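Long-range contacts in aminoacyl-histidine dipeptidase (Vibrio alginolyticus, PDB 3MRU), which probably hydrolyses dipeptides, preferring hydrophobic ones including prolyl amino acids, as a zinc-dependent metallopeptidase of the M20C family: residues D195-A200 and V315-D320; A191-I196 and E359-V364; Q47-R52 and V59-P64; P67-K72 and E135-P140. All coordinates share one frame; numbering follows the deposited sequence.

Contact 1: D195-A200 and V315-D320; sequences DITRDA and VFAIAD
Thr197 and Ala317 meet where two antiparallel strands, the end of strand 181-199 and the two-residue strand 315-316, part and the second segment turns into helix 318-330. This strand-to-helix junction lies in the large mixed sheet that holds strands 181-199, 315-316 and 361-370, away from the zinc site. Backbone bonds set the register. Asp199 N donates to Val315 O at 2.8 Å, answered by a weak bond from Val315 N to Asp199 O. Arg198 and Phe316 form the adjacent non-hydrogen-bonded pair, with side chains that diverge. Ala317, the N-cap residue of the helix, passes its N-H to Thr197 O at 2.9 Å.

One side-chain acceptor extends this ladder. Asp320, in the first turn of the helix, takes the Thr197 N-H on OD2 at 2.9 Å in a nearly straight bond, and OD1 makes a salt bridge with Arg323. Gripped at both oxygens, the buried carboxylate is fixed in rotation, and the nearby helix N terminus would probably favour its ionised form.

Apolar contact centres on Ile196. Its CG1 is turned between the backbone N and the carbonyl carbon (chi1 69°), which sets CD1 over one face of the Phe316 ring, 3.5 Å from the centroid and 16° off the normal, a CH-pi contact. The other branch, CG2, packs on Asp320 CB at 3.7 Å. Arg198 approaches the same ring obliquely, with guanidinium and ring planes 76° apart. NE and NH2 of that guanidinium bond to Gln314 O and Glu358 O, while NH1 lies 3.4 Å from Phe316 CE1.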
loop_
_atom_site.group_PDB
_atom_site.type_symbol
_atom_site.label_atom_id
_atom_site.label_comp_id
_atom_site.label_asym_id
_atom_site.label_seq_id
_atom_site.Cartn_x
_atom_site.Cartn_y
_atom_site.Cartn_z
ATOM N N ASP A 195 29.472 10.125 1.601
ATOM C CA ASP A 195 30.647 9.998 0.768
ATOM C C ASP A 195 31.890 9.702 1.598
ATOM O O ASP A 195 32.600 10.622 2.054
ATOM C CB ASP A 195 30.791 11.188 -0.174
ATOM C CG ASP A 195 30.099 10.947 -1.511
ATOM O OD1 ASP A 195 30.259 9.832 -2.084
ATOM O OD2 ASP A 195 29.389 11.863 -1.986
ATOM N N ILE A 196 32.137 8.401 1.774
ATOM C CA ILE A 196 33.175 7.919 2.683
ATOM C C ILE A 196 34.465 7.498 2.012
ATOM O O ILE A 196 34.474 7.002 0.871
ATOM C CB ILE A 196 32.704 6.755 3.613
ATOM C CG1 ILE A 196 32.445 5.464 2.832
ATOM C CG2 ILE A 196 31.471 7.161 4.403
ATOM C CD1 ILE A 196 32.362 4.198 3.684
ATOM N N THR A 197 35.542 7.713 2.772
ATOM C CA THR A 197 36.900 7.267 2.439
ATOM C C THR A 197 37.435 6.298 3.514
ATOM O O THR A 197 36.993 6.327 4.675
ATOM C CB THR A 197 37.856 8.464 2.289
ATOM O OG1 THR A 197 37.860 9.220 3.509
ATOM C CG2 THR A 197 37.405 9.347 1.131
ATOM N N ARG A 198 38.385 5.453 3.126
ATOM C CA ARG A 198 38.823 4.371 3.985
ATOM C C ARG A 198 40.299 4.355 4.321
ATOM O O ARG A 198 41.148 4.576 3.458
ATOM C CB ARG A 198 38.448 3.051 3.355
ATOM C CG ARG A 198 36.999 2.771 3.470
ATOM C CD ARG A 198 36.685 1.535 2.739
ATOM N NE ARG A 198 35.650 0.807 3.448
ATOM C CZ ARG A 198 34.371 0.810 3.107
ATOM N NH1 ARG A 198 33.514 0.101 3.821
ATOM N NH2 ARG A 198 33.960 1.514 2.054
ATOM N N ASP A 199 40.587 4.083 5.592
ATOM C CA ASP A 199 41.947 3.891 6.087
ATOM C C ASP A 199 42.116 2.455 6.529
ATOM O O ASP A 199 41.180 1.856 7.065
ATOM C CB ASP A 199 42.236 4.857 7.225
ATOM C CG ASP A 199 42.181 6.305 6.769
ATOM O OD1 ASP A 199 42.282 7.198 7.640
ATOM O OD2 ASP A 199 42.040 6.561 5.540
ATOM N N ALA A 200 43.302 1.904 6.284
ATOM C CA ALA A 200 43.569 0.484 6.533
ATOM C C ALA A 200 43.514 0.098 8.011
ATOM O O ALA A 200 43.819 0.897 8.912
ATOM C CB ALA A 200 44.902 0.052 5.910
ATOM N N VAL A 315 39.020 0.060 6.586
ATOM C CA VAL A 315 38.018 0.537 7.531
ATOM C C VAL A 315 37.567 1.972 7.164
ATOM O O VAL A 315 38.318 2.707 6.530
ATOM C CB VAL A 315 38.593 0.453 8.967
ATOM C CG1 VAL A 315 37.923 1.433 9.888
ATOM C CG2 VAL A 315 38.445 -0.963 9.497
ATOM N N PHE A 316 36.337 2.345 7.536
ATOM C CA PHE A 316 35.867 3.728 7.449
ATOM C C PHE A 316 36.844 4.636 8.125
ATOM O O PHE A 316 37.287 4.338 9.232
ATOM C CB PHE A 316 34.598 3.894 8.265
ATOM C CG PHE A 316 33.358 3.472 7.574
ATOM C CD1 PHE A 316 33.261 2.222 6.973
ATOM C CD2 PHE A 316 32.261 4.307 7.567
ATOM C CE1 PHE A 316 32.096 1.827 6.362
ATOM C CE2 PHE A 316 31.098 3.915 6.959
ATOM C CZ PHE A 316 31.011 2.670 6.358
ATOM N N ALA A 317 37.144 5.769 7.511
ATOM C CA ALA A 317 37.829 6.822 8.241
ATOM C C ALA A 317 37.053 7.107 9.527
ATOM O O ALA A 317 35.864 6.803 9.620
ATOM C CB ALA A 317 37.930 8.068 7.399
ATOM N N ILE A 318 37.721 7.689 10.516
ATOM C CA ILE A 318 37.062 7.988 11.794
ATOM C C ILE A 318 35.878 8.940 11.627
ATOM O O ILE A 318 34.752 8.604 12.031
ATOM C CB ILE A 318 38.060 8.485 12.919
ATOM C CG1 ILE A 318 37.565 8.049 14.304
ATOM C CG2 ILE A 318 38.313 10.004 12.869
ATOM C CD1 ILE A 318 36.125 7.544 14.462
ATOM N N ALA A 319 36.138 10.096 11.001
ATOM C CA ALA A 319 35.152 11.167 10.855
ATOM C C ALA A 319 33.929 10.703 10.085
ATOM O O ALA A 319 32.829 11.196 10.321
ATOM C CB ALA A 319 35.767 12.386 10.187
ATOM N N ASP A 320 34.122 9.751 9.177
ATOM C CA ASP A 320 33.007 9.146 8.445
ATOM C C ASP A 320 32.232 8.145 9.304
ATOM O O ASP A 320 30.997 8.119 9.288
ATOM C CB ASP A 320 33.504 8.474 7.158
ATOM C CG ASP A 320 33.948 9.483 6.088
ATOM O OD1 ASP A 320 33.427 10.638 6.089
ATOM O OD2 ASP A 320 34.812 9.101 5.246
#

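Contact 2: A191-I196 and E359-V364; sequences AMTFDI and ENKVTV
Val364 N donates to Met192 O at 2.7 Å, and Met192 N returns a bond to Val364 O at 2.8 Å. The two close a hydrogen-bonded pair of an antiparallel ladder between strands 181-199 and 361-370, whose local axes run 164° apart in a mixed sheet. The next such pair is uneven: Phe194 N reaches Val362 O at 2.7 Å, but the return bond from Val362 N is long and weak. Past it, Ile196 N bonds to Asn360 O from above the carbonyl plane as the ladder frays. Asn360 sits in the short link from strand 346-358.

Met192, Phe194, Val362 and Val364 share one face. The Phe194 ring turns an edge to its neighbours, with Val362 O in its plane and CE1 3.9 Å from Val364 CG2. The same ring makes an edge-to-face pair with Phe324 of helix 318-330, which covers this part of the sheet. Ile196 CD1 adds a contact to Val362 CG2 at 3.5 Å. On the opposite face Thr363 CB touches Thr193 CG2, and Lys361, extended until its last bend at chi4, brings CE to 3.5 Å from that same Thr193 methyl.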
loop_
_atom_site.group_PDB
_atom_site.type_symbol
_atom_site.label_atom_id
_atom_site.label_comp_id
_atom_site.label_asym_id
_atom_site.label_seq_id
_atom_site.Cartn_x
_atom_site.Cartn_y
_atom_site.Cartn_z
ATOM N N ALA A 191 16.515 8.759 0.635
ATOM C CA ALA A 191 17.823 8.133 0.530
ATOM C C ALA A 191 18.959 9.019 1.060
ATOM O O ALA A 191 19.344 10.004 0.430
ATOM C CB ALA A 191 18.041 7.775 -0.915
ATOM N N MET A 192 19.486 8.661 2.224
ATOM C CA MET A 192 20.590 9.379 2.805
ATOM C C MET A 192 21.895 8.710 2.429
ATOM O O MET A 192 22.117 7.541 2.744
ATOM C CB MET A 192 20.444 9.424 4.304
ATOM C CG MET A 192 21.204 10.549 4.908
ATOM S SD MET A 192 20.945 10.592 6.670
ATOM C CE MET A 192 19.351 11.399 6.825
ATOM N N THR A 193 22.764 9.459 1.757
ATOM C CA THR A 193 23.968 8.890 1.192
ATOM C C THR A 193 25.164 9.581 1.776
ATOM O O THR A 193 25.132 10.786 2.030
ATOM C CB THR A 193 24.016 9.042 -0.344
ATOM O OG1 THR A 193 22.737 9.473 -0.842
ATOM C CG2 THR A 193 24.431 7.714 -0.996
ATOM N N PHE A 194 26.220 8.799 1.971
ATOM C CA PHE A 194 27.448 9.262 2.622
ATOM C C PHE A 194 28.646 9.090 1.702
ATOM O O PHE A 194 28.819 8.033 1.079
ATOM C CB PHE A 194 27.689 8.506 3.941
ATOM C CG PHE A 194 26.683 8.827 5.005
ATOM C CD1 PHE A 194 25.453 8.166 5.043
ATOM C CD2 PHE A 194 26.950 9.801 5.948
ATOM C CE1 PHE A 194 24.516 8.475 5.982
ATOM C CE2 PHE A 194 26.014 10.110 6.913
ATOM C CZ PHE A 194 24.793 9.456 6.923
ATOM N N ASP A 195 29.472 10.125 1.601
ATOM C CA ASP A 195 30.647 9.998 0.768
ATOM C C ASP A 195 31.890 9.702 1.598
ATOM O O ASP A 195 32.600 10.622 2.054
ATOM C CB ASP A 195 30.791 11.188 -0.174
ATOM C CG ASP A 195 30.099 10.947 -1.511
ATOM O OD1 ASP A 195 30.259 9.832 -2.084
ATOM O OD2 ASP A 195 29.389 11.863 -1.986
ATOM N N ILE A 196 32.137 8.401 1.774
ATOM C CA ILE A 196 33.175 7.919 2.683
ATOM C C ILE A 196 34.465 7.498 2.012
ATOM O O ILE A 196 34.474 7.002 0.871
ATOM C CB ILE A 196 32.704 6.755 3.613
ATOM C CG1 ILE A 196 32.445 5.464 2.832
ATOM C CG2 ILE A 196 31.471 7.161 4.403
ATOM C CD1 ILE A 196 32.362 4.198 3.684
ATOM N N GLU A 359 32.502 0.374 -1.342
ATOM C CA GLU A 359 33.692 1.224 -1.210
ATOM C C GLU A 359 33.349 2.665 -1.577
ATOM O O GLU A 359 32.902 2.941 -2.704
ATOM C CB GLU A 359 34.927 0.713 -1.974
ATOM C CG GLU A 359 36.246 1.294 -1.354
ATOM C CD GLU A 359 37.474 1.372 -2.306
ATOM O OE1 GLU A 359 37.736 0.399 -3.070
ATOM O OE2 GLU A 359 38.189 2.413 -2.275
ATOM N N ASN A 360 33.519 3.565 -0.606
ATOM C CA ASN A 360 33.300 5.024 -0.793
ATOM C C ASN A 360 31.872 5.559 -0.671
ATOM O O ASN A 360 31.659 6.766 -0.796
ATOM C CB ASN A 360 33.922 5.525 -2.103
ATOM C CG ASN A 360 35.420 5.290 -2.158
ATOM O OD1 ASN A 360 36.187 5.913 -1.408
ATOM N ND2 ASN A 360 35.849 4.377 -3.040
ATOM N N LYS A 361 30.910 4.672 -0.413
ATOM C CA LYS A 361 29.512 5.060 -0.325
ATOM C C LYS A 361 28.759 4.180 0.659
ATOM O O LYS A 361 28.761 2.950 0.563
ATOM C CB LYS A 361 28.865 4.961 -1.702
ATOM C CG LYS A 361 27.633 5.813 -1.962
ATOM C CD LYS A 361 27.075 5.388 -3.329
ATOM C CE LYS A 361 25.894 6.225 -3.781
ATOM N NZ LYS A 361 26.333 7.621 -4.088
ATOM N N VAL A 362 28.129 4.845 1.620
ATOM C CA VAL A 362 27.142 4.245 2.504
ATOM C C VAL A 362 25.824 4.907 2.198
ATOM O O VAL A 362 25.730 6.133 2.131
ATOM C CB VAL A 362 27.455 4.507 3.965
ATOM C CG1 VAL A 362 26.598 3.630 4.848
ATOM C CG2 VAL A 362 28.896 4.228 4.228
ATOM N N THR A 363 24.803 4.086 2.017
ATOM C CA THR A 363 23.512 4.582 1.599
ATOM C C THR A 363 22.389 4.013 2.456
ATOM O O THR A 363 22.237 2.795 2.598
ATOM C CB THR A 363 23.295 4.364 0.076
ATOM O OG1 THR A 363 21.891 4.277 -0.213
ATOM C CG2 THR A 363 24.072 3.101 -0.438
ATOM N N VAL A 364 21.623 4.929 3.037
ATOM C CA VAL A 364 20.581 4.612 3.990
ATOM C C VAL A 364 19.254 4.914 3.330
ATOM O O VAL A 364 18.986 6.053 2.996
ATOM C CB VAL A 364 20.734 5.459 5.298
ATOM C CG1 VAL A 364 19.730 5.024 6.361
ATOM C CG2 VAL A 364 22.175 5.376 5.862
#

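Contact 3: Q47-R52 and V59-P64; sequences QGFDVR and VFIKKP
Val51 sets its CG2 methyl against the fork of Ile61, 3.3 Å from CG1 and 3.8 Å from CG2, the two side chains lying side by side and pointing the same way. The same CG2 also meets Phe49, whose CB rests 3.9 Å from Ile61 CG2. Beyond, the Phe49 ring lies alongside the stem of Lys63, CE1 close to CB, CG and CD in turn (CD at 3.7 Å). The stem is extended, and its NZ bonds to Leu131 O and Ser133 O. Val41 and Ala44 of helix 36-46 cover Val51, and Ile40 covers Ile61.

These are the outer and inner strands of a beta hairpin, 50-53 and 59-63, at one margin of the six-stranded mixed sheet that also carries strand 75-80, which ends at the zinc ligand His80. Gly48, with positive phi, ends helix 36-46 in a Schellman motif and leads into the outer strand.

On the other face Arg52 folds back across its neighbour. CG stands between the backbone N and the carbonyl carbon (chi1 64°), and further bends at chi2 and chi3 bring the guanidinium beside Phe60, its edge turned to Phe60 O and Ile61 CA, with NH1 3.6 Å from Phe60 CB. NH1 bonds to Phe60 O at 3.1 Å, near the guanidinium plane but above the carbonyl plane; the same oxygen accepts Arg52 N at 3.3 Å. NH2 presses on the base of Lys62, 3.7 Å from CB, while Phe60 turns its ring away to meet Trp163.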
loop_
_atom_site.group_PDB
_atom_site.type_symbol
_atom_site.label_atom_id
_atom_site.label_comp_id
_atom_site.label_asym_id
_atom_site.label_seq_id
_atom_site.Cartn_x
_atom_site.Cartn_y
_atom_site.Cartn_z
ATOM N N GLN A 47 -26.689 3.485 -25.318
ATOM C CA GLN A 47 -27.697 3.700 -24.292
ATOM C C GLN A 47 -28.007 5.190 -24.152
ATOM O O GLN A 47 -28.879 5.580 -23.382
ATOM C CB GLN A 47 -27.227 3.127 -22.952
ATOM C CG GLN A 47 -26.569 1.744 -23.022
ATOM C CD GLN A 47 -27.552 0.604 -23.264
ATOM O OE1 GLN A 47 -28.662 0.605 -22.729
ATOM N NE2 GLN A 47 -27.136 -0.387 -24.065
ATOM N N GLY A 48 -27.282 6.018 -24.898
ATOM C CA GLY A 48 -27.499 7.462 -24.916
ATOM C C GLY A 48 -26.999 8.186 -23.680
ATOM O O GLY A 48 -27.704 9.027 -23.111
ATOM N N PHE A 49 -25.781 7.865 -23.252
ATOM C CA PHE A 49 -25.187 8.534 -22.092
ATOM C C PHE A 49 -24.238 9.605 -22.620
ATOM O O PHE A 49 -23.718 9.466 -23.727
ATOM C CB PHE A 49 -24.518 7.518 -21.157
ATOM C CG PHE A 49 -25.485 6.624 -20.401
ATOM C CD1 PHE A 49 -26.429 7.161 -19.521
ATOM C CD2 PHE A 49 -25.422 5.242 -20.537
ATOM C CE1 PHE A 49 -27.298 6.329 -18.806
ATOM C CE2 PHE A 49 -26.281 4.422 -19.831
ATOM C CZ PHE A 49 -27.214 4.963 -18.965
ATOM N N ASP A 50 -23.948 10.664 -21.925
ATOM C CA ASP A 50 -22.944 11.539 -22.351
ATOM C C ASP A 50 -21.741 10.843 -21.828
ATOM O O ASP A 50 -21.469 10.759 -20.729
ATOM C CB ASP A 50 -23.062 12.928 -21.736
ATOM C CG ASP A 50 -22.371 14.057 -22.573
ATOM O OD1 ASP A 50 -22.903 14.383 -23.637
ATOM O OD2 ASP A 50 -21.363 14.661 -22.152
ATOM N N VAL A 51 -20.943 10.361 -22.777
ATOM C CA VAL A 51 -19.690 9.681 -22.460
ATOM C C VAL A 51 -18.483 10.382 -23.096
ATOM O O VAL A 51 -18.384 10.476 -24.320
ATOM C CB VAL A 51 -19.715 8.210 -22.917
ATOM C CG1 VAL A 51 -18.326 7.600 -22.817
ATOM C CG2 VAL A 51 -20.714 7.416 -22.089
ATOM N N ARG A 52 -17.571 10.864 -22.256
ATOM C CA ARG A 52 -16.360 11.547 -22.717
ATOM C C ARG A 52 -15.146 10.893 -22.106
ATOM O O ARG A 52 -15.234 10.254 -21.054
ATOM C CB ARG A 52 -16.390 13.069 -22.452
ATOM C CG ARG A 52 -16.415 13.532 -20.988
ATOM C CD ARG A 52 -17.455 12.790 -20.169
ATOM N NE ARG A 52 -18.198 13.657 -19.257
ATOM C CZ ARG A 52 -19.110 13.221 -18.387
ATOM N NH1 ARG A 52 -19.392 11.919 -18.298
ATOM N NH2 ARG A 52 -19.749 14.090 -17.603
ATOM N N VAL A 59 -12.357 6.986 -18.328
ATOM C CA VAL A 59 -13.702 7.043 -18.888
ATOM C C VAL A 59 -14.631 7.664 -17.859
ATOM O O VAL A 59 -14.551 7.358 -16.664
ATOM C CB VAL A 59 -14.218 5.634 -19.305
ATOM C CG1 VAL A 59 -15.504 5.745 -20.092
ATOM C CG2 VAL A 59 -13.163 4.872 -20.125
ATOM N N PHE A 60 -15.488 8.562 -18.336
ATOM C CA PHE A 60 -16.457 9.274 -17.498
ATOM C C PHE A 60 -17.818 9.141 -18.157
ATOM O O PHE A 60 -17.953 9.402 -19.352
ATOM C CB PHE A 60 -16.104 10.761 -17.400
ATOM C CG PHE A 60 -14.704 11.032 -16.941
ATOM C CD1 PHE A 60 -13.607 10.623 -17.693
ATOM C CD2 PHE A 60 -14.481 11.731 -15.772
ATOM C CE1 PHE A 60 -12.328 10.872 -17.269
ATOM C CE2 PHE A 60 -13.200 11.997 -15.348
ATOM C CZ PHE A 60 -12.126 11.563 -16.096
ATOM N N ILE A 61 -18.829 8.745 -17.400
ATOM C CA ILE A 61 -20.116 8.470 -18.001
ATOM C C ILE A 61 -21.206 9.078 -17.144
ATOM O O ILE A 61 -21.310 8.779 -15.947
ATOM C CB ILE A 61 -20.319 6.955 -18.170
ATOM C CG1 ILE A 61 -19.379 6.411 -19.233
ATOM C CG2 ILE A 61 -21.758 6.632 -18.534
ATOM C CD1 ILE A 61 -19.191 4.894 -19.215
ATOM N N LYS A 62 -22.013 9.935 -17.757
ATOM C CA LYS A 62 -22.983 10.702 -16.996
ATOM C C LYS A 62 -24.415 10.195 -17.146
ATOM O O LYS A 62 -24.961 10.108 -18.248
ATOM C CB LYS A 62 -22.876 12.200 -17.336
ATOM C CG LYS A 62 -23.207 13.109 -16.147
ATOM C CD LYS A 62 -23.281 14.596 -16.509
ATOM C CE LYS A 62 -24.053 15.365 -15.407
ATOM N NZ LYS A 62 -24.202 16.844 -15.637
ATOM N N LYS A 63 -25.016 9.853 -16.017
ATOM C CA LYS A 63 -26.415 9.501 -16.000
ATOM C C LYS A 63 -27.177 10.417 -15.058
ATOM O O LYS A 63 -26.829 10.516 -13.881
ATOM C CB LYS A 63 -26.605 8.055 -15.579
ATOM C CG LYS A 63 -28.063 7.646 -15.433
ATOM C CD LYS A 63 -28.150 6.162 -15.237
ATOM C CE LYS A 63 -29.555 5.698 -15.083
ATOM N NZ LYS A 63 -29.509 4.345 -14.490
ATOM N N PRO A 64 -28.225 11.086 -15.582
ATOM C CA PRO A 64 -29.064 11.980 -14.790
ATOM C C PRO A 64 -29.912 11.200 -13.799
ATOM O O PRO A 64 -30.187 10.016 -14.009
ATOM C CB PRO A 64 -29.956 12.638 -15.840
ATOM C CG PRO A 64 -30.043 11.633 -16.927
ATOM C CD PRO A 64 -28.681 11.020 -16.986
#

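Contact 4: P67-K72 and E135-P140; sequences PGMENK and EIKHGP
Met69 leaves its backbone with CG beside the backbone N (chi1 -63°), then bends at chi2 (106°) and again at chi3 (-23°), and this curl carries the thioether along the backbone of Lys137 and His138. SD comes to 3.4 Å from Lys137 O, and the terminal CE to 3.3 Å from His138 O. Nearer the root of the side chain, CB rests 3.9 Å from Gly139 CA.

The second point of touch is Pro140. Its CG and CD meet Lys72, with CD 3.3 Å from CA and CG 3.7 Å from CB, while Met69 O also faces CD. Van der Waals contact joins the two loops. Polar anchors come from beside them: Lys137 N bonds to Glu484 of helix 469-485, and the backbones of His138 and Thr66 are hydrogen-bonded, which places segment 135-140 next to the chain entering Pro67.

Lys137 is the centre of an inverse gamma turn. Met69 to Lys72 form a type I beta turn, so this surface contact is one of turn against loop, joining the connection between strands 59-63 and 75-80 to the lead-in of strand 141-146.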
loop_
_atom_site.group_PDB
_atom_site.type_symbol
_atom_site.label_atom_id
_atom_site.label_comp_id
_atom_site.label_asym_id
_atom_site.label_seq_id
_atom_site.Cartn_x
_atom_site.Cartn_y
_atom_site.Cartn_z
ATOM N N PRO A 67 -36.374 10.410 -11.671
ATOM C CA PRO A 67 -37.404 11.333 -11.147
ATOM C C PRO A 67 -37.635 11.279 -9.636
ATOM O O PRO A 67 -37.914 10.208 -9.076
ATOM C CB PRO A 67 -38.699 10.850 -11.836
ATOM C CG PRO A 67 -38.277 9.728 -12.805
ATOM C CD PRO A 67 -36.786 9.849 -12.978
ATOM N N GLY A 68 -37.500 12.434 -8.986
ATOM C CA GLY A 68 -37.543 12.491 -7.534
ATOM C C GLY A 68 -36.313 13.038 -6.820
ATOM O O GLY A 68 -36.453 13.722 -5.796
ATOM N N MET A 69 -35.115 12.746 -7.339
ATOM C CA MET A 69 -33.864 13.172 -6.669
ATOM C C MET A 69 -33.063 14.019 -7.636
ATOM O O MET A 69 -31.825 14.000 -7.622
ATOM C CB MET A 69 -32.964 12.090 -6.048
ATOM C CG MET A 69 -33.610 11.324 -4.913
ATOM S SD MET A 69 -34.103 9.653 -5.372
ATOM C CE MET A 69 -34.279 9.721 -7.165
ATOM N N GLU A 70 -33.784 14.772 -8.465
ATOM C CA GLU A 70 -33.173 15.781 -9.338
ATOM C C GLU A 70 -32.481 16.868 -8.512
ATOM O O GLU A 70 -31.621 17.602 -9.022
ATOM C CB GLU A 70 -34.230 16.438 -10.236
ATOM C CG GLU A 70 -35.180 15.472 -10.923
ATOM C CD GLU A 70 -36.314 16.184 -11.631
ATOM O OE1 GLU A 70 -36.629 17.344 -11.244
ATOM O OE2 GLU A 70 -36.888 15.579 -12.572
ATOM N N ASN A 71 -32.869 16.949 -7.234
ATOM C CA ASN A 71 -32.303 17.918 -6.297
ATOM C C ASN A 71 -30.816 17.683 -6.110
ATOM O O ASN A 71 -30.128 18.439 -5.406
ATOM C CB ASN A 71 -33.005 17.877 -4.943
ATOM C CG ASN A 71 -32.782 19.150 -4.157
ATOM O OD1 ASN A 71 -32.987 20.256 -4.682
ATOM N ND2 ASN A 71 -32.334 19.011 -2.912
ATOM N N LYS A 72 -30.373 16.619 -6.764
ATOM C CA LYS A 72 -28.987 16.238 -6.824
ATOM C C LYS A 72 -28.394 15.794 -5.503
ATOM O O LYS A 72 -29.076 15.514 -4.516
ATOM C CB LYS A 72 -28.152 17.384 -7.403
ATOM C CG LYS A 72 -28.908 18.273 -8.377
ATOM C CD LYS A 72 -28.073 19.476 -8.788
ATOM C CE LYS A 72 -28.679 20.184 -9.988
ATOM N NZ LYS A 72 -29.863 21.004 -9.611
ATOM N N GLU A 135 -34.375 0.620 -12.285
ATOM C CA GLU A 135 -35.195 0.716 -11.093
ATOM C C GLU A 135 -34.489 1.064 -9.785
ATOM O O GLU A 135 -35.044 0.825 -8.704
ATOM C CB GLU A 135 -35.947 -0.611 -10.955
ATOM C CG GLU A 135 -35.080 -1.853 -11.134
ATOM C CD GLU A 135 -35.721 -3.123 -10.566
ATOM O OE1 GLU A 135 -36.490 -3.005 -9.583
ATOM O OE2 GLU A 135 -35.440 -4.240 -11.087
ATOM N N ILE A 136 -33.276 1.614 -9.874
ATOM C CA ILE A 136 -32.634 2.189 -8.700
ATOM C C ILE A 136 -32.981 3.660 -8.781
ATOM O O ILE A 136 -32.713 4.323 -9.786
ATOM C CB ILE A 136 -31.121 1.963 -8.676
ATOM C CG1 ILE A 136 -30.798 0.490 -8.848
ATOM C CG2 ILE A 136 -30.497 2.507 -7.373
ATOM C CD1 ILE A 136 -31.333 -0.491 -7.768
ATOM N N LYS A 137 -33.592 4.150 -7.709
ATOM C CA LYS A 137 -33.981 5.550 -7.591
ATOM C C LYS A 137 -32.775 6.334 -7.109
ATOM O O LYS A 137 -32.653 6.606 -5.918
ATOM C CB LYS A 137 -35.164 5.720 -6.627
ATOM C CG LYS A 137 -36.506 5.839 -7.332
ATOM C CD LYS A 137 -37.637 5.243 -6.508
ATOM C CE LYS A 137 -38.974 5.392 -7.255
ATOM N NZ LYS A 137 -39.942 4.287 -6.906
ATOM N N HIS A 138 -31.887 6.686 -8.034
ATOM C CA HIS A 138 -30.665 7.416 -7.692
ATOM C C HIS A 138 -30.703 8.895 -8.064
ATOM O O HIS A 138 -31.510 9.310 -8.896
ATOM C CB HIS A 138 -29.449 6.737 -8.309
ATOM C CG HIS A 138 -29.492 6.645 -9.796
ATOM N ND1 HIS A 138 -29.702 5.456 -10.457
ATOM C CD2 HIS A 138 -29.336 7.587 -10.755
ATOM C CE1 HIS A 138 -29.673 5.670 -11.760
ATOM N NE2 HIS A 138 -29.451 6.955 -11.971
ATOM N N GLY A 139 -29.823 9.678 -7.438
ATOM C CA GLY A 139 -29.607 11.080 -7.804
ATOM C C GLY A 139 -28.658 11.109 -8.994
ATOM O O GLY A 139 -28.309 10.050 -9.524
ATOM N N PRO A 140 -28.219 12.311 -9.422
ATOM C CA PRO A 140 -27.282 12.390 -10.559
ATOM C C PRO A 140 -26.038 11.535 -10.403
ATOM O O PRO A 140 -25.581 11.329 -9.268
ATOM C CB PRO A 140 -26.813 13.850 -10.558
ATOM C CG PRO A 140 -26.969 14.302 -9.145
ATOM C CD PRO A 140 -28.163 13.557 -8.602
#

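In the fold
Following the chain from the N terminus, contact 3 closes first, a short hairpin. Contact 4 opens just after it and spans 62 residues, including strand 75-80 and helix 124-132, before the chain enters strand 141-146, which pairs with strand 59-63. The two lie in series but touch where Lys63 packs on His138. Both remaining contacts start from strand 181-199: contact 1 joins it to strand 315-316 and the start of helix 318-330, contact 2 to strand 361-370 of the same sheet. The loop of contact 1 is largely nested in that of contact 2, and they share Asp195 and Ile196. Contacts 2 and 3, centres about 54 Å apart, lie on opposite sides of the chain's centre.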